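Methylmalonyl-CoA carboxyltransferase 5S subunit (Propionibacterium freudenreichii subsp. shermanii, PDB 1RQB) transfers a carboxyl group from the biotin of the 1.3S subunit to pyruvate, forming oxaloacetate on a cobalt-binding TIM barrel. Local coordinates at residues M44-E47 / D48-G51; L87-F90 / R91-M94. All blocks are in the same frame, centred on the assembly; numbering follows the deposited sequence.

Contact 1: M44-E47 / D48-G51; sequences MAME and DMVG
The side chain of Met49 reaches both Met44 and Met46 and, traced outward, touches them in turn; all three are selenomethionines. CB rests near the carbonyl oxygen of Met46. CG is pressed against the chain of Met44, with Met49 CG and Met44 CG only 3.3 Å apart, tighter than ordinary van der Waals contact. Selenium stays on the same neighbour, Met49 SE being 3.6 Å from Met44 CG. The bend at chi3 (-89°) then carries the terminal methyl back over the preceding chain, where Met49 CE lies 3.8 Å from Met46 CA and also meets the selenium of Met46. The side chain of Met46 crosses that of Met49 at about a right angle, and Met46 CG packs on Val50 CG1 at 3.8 Å.

Three backbone bonds link the same stretch of chain. Asp48 N donates to Ala45 O at 2.9 Å, and Met46 O accepts from both Met49 N and Val50 N. The carboxylate chains of Glu47 and Asp48 point the same way, with Glu47 OE2 and Asp48 OD1 4.5 Å apart, and a water donates to both carboxylates, which probably eases their repulsion. Asp48 OD2 is hydrogen-bonded to Tyr300 OH, its strongest polar partner, and OD1 forms a salt bridge with Lys299. With an alanine in place of Asp48, Lys299 would probably be left without its salt-bridge mate, and Tyr300 and the bridging water would each lose an acceptor.

Two overlapping beta turns, Ala45 to Asp48 and Met46 to Met49, the second of type I, share Glu47 as a central residue. They shape the loop between helix 31-39 and helix 53-58 of the TIM barrel, beside the substrate-binding His36.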
HETATM    1  N   MSE A  44      -0.755   8.003  20.157  1.00 14.02           N
HETATM    2  CA  MSE A  44      -1.462   6.826  20.685  1.00 17.23           C
HETATM    3  C   MSE A  44      -1.411   6.762  22.213  1.00 17.74           C
HETATM    4  O   MSE A  44      -0.339   6.738  22.814  1.00 17.17           O
HETATM    5  CB  MSE A  44      -0.876   5.533  20.137  1.00 19.25           C
HETATM    6  CG  MSE A  44      -1.553   4.330  20.733  1.00 22.26           C
HETATM    7 SE   MSE A  44      -3.043   3.835  19.646  1.00 43.95          SE
HETATM    8  CE  MSE A  44      -2.072   2.719  18.537  1.00 17.27           C
ATOM      9  N   ALA A  45      -2.586   6.666  22.826  1.00 15.47           N
ATOM     10  CA  ALA A  45      -2.694   6.596  24.291  1.00 15.27           C
ATOM     11  C   ALA A  45      -2.496   5.151  24.755  1.00 17.22           C
ATOM     12  O   ALA A  45      -2.951   4.208  24.110  1.00 15.14           O
ATOM     13  CB  ALA A  45      -4.057   7.103  24.736  1.00 17.25           C
HETATM   14  N   MSE A  46      -1.844   4.998  25.902  1.00 16.23           N
HETATM   15  CA  MSE A  46      -1.570   3.670  26.469  1.00 21.04           C
HETATM   16  C   MSE A  46      -2.878   2.893  26.639  1.00 20.09           C
HETATM   17  O   MSE A  46      -2.925   1.688  26.395  1.00 17.75           O
HETATM   18  CB  MSE A  46      -0.856   3.811  27.821  1.00 25.43           C
HETATM   19  CG  MSE A  46      -0.427   2.480  28.407  1.00 29.22           C
HETATM   20 SE   MSE A  46       0.771   1.528  27.163  1.00 43.89          SE
HETATM   21  CE  MSE A  46       1.832   0.570  28.481  1.00 28.57           C
ATOM     22  N   GLU A  47      -3.944   3.590  27.030  1.00 17.04           N
ATOM     23  CA  GLU A  47      -5.255   2.958  27.236  1.00 15.93           C
ATOM     24  C   GLU A  47      -5.729   2.254  25.962  1.00 17.66           C
ATOM     25  O   GLU A  47      -6.432   1.247  26.023  1.00 15.72           O
ATOM     26  CB  GLU A  47      -6.295   4.018  27.653  1.00 19.60           C
ATOM     27  CG  GLU A  47      -6.457   5.161  26.650  1.00 26.97           C
ATOM     28  CD  GLU A  47      -7.273   6.341  27.179  0.50 27.97           C
ATOM     29  OE1 GLU A  47      -6.898   6.906  28.233  0.50 28.02           O
ATOM     30  OE2 GLU A  47      -8.280   6.712  26.529  0.50 23.94           O
ATOM     31  N   ASP A  48      -5.329   2.770  24.805  1.00 16.05           N
ATOM     32  CA  ASP A  48      -5.772   2.205  23.523  1.00 16.31           C
ATOM     33  C   ASP A  48      -4.849   1.083  23.037  1.00 17.89           C
ATOM     34  O   ASP A  48      -5.144   0.443  22.028  1.00 20.81           O
ATOM     35  CB  ASP A  48      -5.842   3.311  22.456  1.00 16.30           C
ATOM     36  CG  ASP A  48      -7.035   4.256  22.655  1.00 21.26           C
ATOM     37  OD1 ASP A  48      -8.102   3.786  23.098  1.00 20.28           O
ATOM     38  OD2 ASP A  48      -6.923   5.465  22.349  1.00 17.80           O
HETATM   39  N   MSE A  49      -3.755   0.815  23.743  1.00 16.39           N
HETATM   40  CA  MSE A  49      -2.807  -0.218  23.297  1.00 18.18           C
HETATM   41  C   MSE A  49      -2.780  -1.454  24.199  1.00 19.26           C
HETATM   42  O   MSE A  49      -2.618  -2.569  23.706  1.00 17.52           O
HETATM   43  CB  MSE A  49      -1.374   0.342  23.253  1.00 18.22           C
HETATM   44  CG  MSE A  49      -1.128   1.467  22.273  1.00 24.23           C
HETATM   45 SE   MSE A  49       0.787   1.944  22.189  1.00 32.64          SE
HETATM   46  CE  MSE A  49       0.856   3.268  23.604  1.00 24.95           C
ATOM     47  N   VAL A  50      -2.914  -1.276  25.512  1.00 19.74           N
ATOM     48  CA  VAL A  50      -2.780  -2.400  26.452  1.00 22.63           C
ATOM     49  C   VAL A  50      -3.673  -3.594  26.110  1.00 20.40           C
ATOM     50  O   VAL A  50      -3.288  -4.737  26.347  1.00 17.73           O
ATOM     51  CB  VAL A  50      -3.044  -1.983  27.923  1.00 26.99           C
ATOM     52  CG1 VAL A  50      -1.954  -1.016  28.381  1.00 30.96           C
ATOM     53  CG2 VAL A  50      -4.429  -1.366  28.068  1.00 25.23           C
ATOM     54  N   GLY A  51      -4.856  -3.338  25.568  1.00 19.16           N
ATOM     55  CA  GLY A  51      -5.756  -4.426  25.230  1.00 15.93           C
ATOM     56  C   GLY A  51      -5.259  -5.408  24.179  1.00 17.65           C
ATOM     57  O   GLY A  51      -5.816  -6.496  24.039  1.00 18.02           O
TER
HETATM   58  O   HOH W   1      -6.628  -1.130  24.749  1.00 17.74           O
HETATM   59  O   HOH W   2      -8.074   7.393  23.517  1.00 25.85           O

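Contact 2: L87-F90 / R91-M94; sequences LRTF and RKLM
Phe90 and Met94, one helical turn apart, both carry CG anti to the carbonyl carbon (chi1 -81° and -56°), and their side chains run alongside each other in the same direction. A bend at the end of the selenomethionine chain (chi3 -73°) brings its methyl inward, so that Met94 CE lies 3.8 Å from Phe90 CB and is about as close to the near side of the ring, which it meets obliquely. This is i to i+4 pairing on the buried flank of an alpha helix, here the last turns of helix 83-93 in the outer layer of the TIM barrel. Strand 63-68, through Cys66 and Val64, and Leu32 of helix 31-39 lie against the same two side chains.

Thr89 and Leu93 repeat the spacing on a more accessible flank. The methyl does the touching, Thr89 CG2 standing 3.6 Å from Leu93 CD1, while the hydroxyl bonds back to the carbonyl of Glu85. Beneath these pairs run the helical backbone bonds, among them Leu93 N to Thr89 O at 2.9 Å. The last is Met94 N to Phe90 O at 3.0 Å, and Met94 is the first residue to leave helical geometry.

The chain of Arg91, bent at chi2 and chi3, carries the guanidinium to the backbone departing from the helix, where Ser97 O also accepts from NH2 and Asp132 forms a salt bridge with NH1. Arg91 NH2 donates to Met94 O at 2.8 Å, the oxygen lying close to the guanidinium plane.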
ATOM      1  N   LEU A  87       6.834   1.759  29.896  1.00 11.25           N
ATOM      2  CA  LEU A  87       7.800   0.670  29.689  1.00 11.89           C
ATOM      3  C   LEU A  87       7.551  -0.439  30.714  1.00 13.73           C
ATOM      4  O   LEU A  87       7.527  -1.618  30.365  1.00 13.31           O
ATOM      5  CB  LEU A  87       9.241   1.184  29.822  1.00 10.28           C
ATOM      6  CG  LEU A  87      10.355   0.125  29.821  1.00 16.28           C
ATOM      7  CD1 LEU A  87      10.253  -0.757  28.574  1.00 18.05           C
ATOM      8  CD2 LEU A  87      11.704   0.820  29.873  1.00 15.25           C
ATOM      9  N   ARG A  88       7.377  -0.076  31.983  1.00 14.01           N
ATOM     10  CA  ARG A  88       7.121  -1.101  33.004  1.00 15.09           C
ATOM     11  C   ARG A  88       5.847  -1.887  32.688  1.00 14.14           C
ATOM     12  O   ARG A  88       5.800  -3.106  32.851  1.00 14.83           O
ATOM     13  CB  ARG A  88       7.026  -0.474  34.401  1.00 16.51           C
ATOM     14  CG  ARG A  88       8.398  -0.152  34.972  1.00 22.46           C
ATOM     15  CD  ARG A  88       8.331   0.374  36.397  1.00 25.49           C
ATOM     16  NE  ARG A  88       7.870   1.753  36.486  1.00 29.92           N
ATOM     17  CZ  ARG A  88       8.693   2.797  36.542  1.00 29.02           C
ATOM     18  NH1 ARG A  88      10.003   2.607  36.518  1.00 27.77           N
ATOM     19  NH2 ARG A  88       8.210   4.028  36.628  1.00 30.61           N
ATOM     20  N   THR A  89       4.819  -1.185  32.232  1.00 14.52           N
ATOM     21  CA  THR A  89       3.540  -1.836  31.914  1.00 14.43           C
ATOM     22  C   THR A  89       3.722  -2.807  30.746  1.00 17.18           C
ATOM     23  O   THR A  89       3.241  -3.938  30.797  1.00 13.59           O
ATOM     24  CB  THR A  89       2.458  -0.795  31.566  1.00 17.99           C
ATOM     25  OG1 THR A  89       2.233   0.040  32.706  1.00 19.17           O
ATOM     26  CG2 THR A  89       1.149  -1.483  31.203  1.00 19.03           C
ATOM     27  N   PHE A  90       4.428  -2.380  29.705  1.00 16.57           N
ATOM     28  CA  PHE A  90       4.655  -3.256  28.546  1.00 15.69           C
ATOM     29  C   PHE A  90       5.441  -4.498  28.969  1.00 15.83           C
ATOM     30  O   PHE A  90       5.171  -5.602  28.498  1.00 13.59           O
ATOM     31  CB  PHE A  90       5.432  -2.512  27.460  1.00 14.55           C
ATOM     32  CG  PHE A  90       4.577  -1.606  26.600  1.00 17.37           C
ATOM     33  CD1 PHE A  90       5.121  -0.460  26.026  1.00 17.51           C
ATOM     34  CD2 PHE A  90       3.248  -1.912  26.337  1.00 19.56           C
ATOM     35  CE1 PHE A  90       4.348   0.375  25.196  1.00 18.29           C
ATOM     36  CE2 PHE A  90       2.466  -1.082  25.506  1.00 22.34           C
ATOM     37  CZ  PHE A  90       3.027   0.063  24.940  1.00 19.51           C
ATOM     38  N   ARG A  91       6.414  -4.319  29.860  1.00 12.09           N
ATOM     39  CA  ARG A  91       7.246  -5.444  30.310  1.00 11.25           C
ATOM     40  C   ARG A  91       6.377  -6.478  31.030  1.00 12.96           C
ATOM     41  O   ARG A  91       6.569  -7.684  30.884  1.00 15.13           O
ATOM     42  CB  ARG A  91       8.321  -4.942  31.282  1.00 13.79           C
ATOM     43  CG  ARG A  91       9.221  -6.017  31.900  1.00 14.73           C
ATOM     44  CD  ARG A  91      10.129  -6.715  30.892  1.00 15.45           C
ATOM     45  NE  ARG A  91       9.444  -7.572  29.928  1.00 16.34           N
ATOM     46  CZ  ARG A  91      10.044  -8.085  28.855  1.00 14.89           C
ATOM     47  NH1 ARG A  91      11.321  -7.806  28.620  1.00 12.46           N
ATOM     48  NH2 ARG A  91       9.386  -8.898  28.038  1.00 10.36           N
ATOM     49  N   LYS A  92       5.423  -5.985  31.806  1.00 14.92           N
ATOM     50  CA  LYS A  92       4.526  -6.837  32.599  1.00 15.56           C
ATOM     51  C   LYS A  92       3.470  -7.522  31.726  1.00 19.13           C
ATOM     52  O   LYS A  92       3.165  -8.696  31.927  1.00 16.41           O
ATOM     53  CB  LYS A  92       3.843  -5.979  33.670  1.00 21.01           C
ATOM     54  CG  LYS A  92       2.771  -6.692  34.465  1.00 29.51           C
ATOM     55  CD  LYS A  92       2.171  -5.777  35.533  1.00 33.80           C
ATOM     56  CE  LYS A  92       1.616  -4.479  34.941  1.00 38.93           C
ATOM     57  NZ  LYS A  92       0.654  -4.695  33.817  1.00 42.14           N
ATOM     58  N   LEU A  93       2.922  -6.811  30.745  1.00 16.03           N
ATOM     59  CA  LEU A  93       1.859  -7.387  29.909  1.00 17.70           C
ATOM     60  C   LEU A  93       2.409  -8.266  28.783  1.00 16.16           C
ATOM     61  O   LEU A  93       1.657  -9.024  28.172  1.00 18.98           O
ATOM     62  CB  LEU A  93       0.983  -6.277  29.325  1.00 15.75           C
ATOM     63  CG  LEU A  93       0.238  -5.451  30.374  1.00 20.70           C
ATOM     64  CD1 LEU A  93      -0.544  -4.339  29.689  1.00 21.29           C
ATOM     65  CD2 LEU A  93      -0.691  -6.351  31.175  1.00 24.06           C
HETATM   66  N   MSE A  94       3.696  -8.165  28.476  1.00 13.80           N
HETATM   67  CA  MSE A  94       4.282  -9.003  27.417  1.00 17.02           C
HETATM   68  C   MSE A  94       5.567  -9.635  27.956  1.00 17.65           C
HETATM   69  O   MSE A  94       6.661  -9.399  27.446  1.00 17.39           O
HETATM   70  CB  MSE A  94       4.579  -8.140  26.182  1.00 17.23           C
HETATM   71  CG  MSE A  94       3.347  -7.410  25.673  1.00 17.63           C
HETATM   72 SE   MSE A  94       3.657  -6.438  24.013  1.00 26.43          SE
HETATM   73  CE  MSE A  94       4.739  -4.958  24.698  1.00 18.46           C
TER

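In the fold
From the N terminus, the chain leaves helix 31-39 and makes the turns of contact 1 before helix 53-58; it then passes through strand 63-68 and helix 71-77 to contact 2 on helix 83-93. Each contact closes only a few residues, and the two stand in series, neither nested nor crossed. They nevertheless meet in space: the methyl of Met46 packs on Thr89 and the ring of Phe90, Met49 SE packs by CZ of that ring, and Val50 reaches Leu93. The loop between helices 31-39 and 53-58 thereby packs on helix 83-93 in the outer layer of the TIM barrel, with Leu32 of helix 31-39 touched from both contacts.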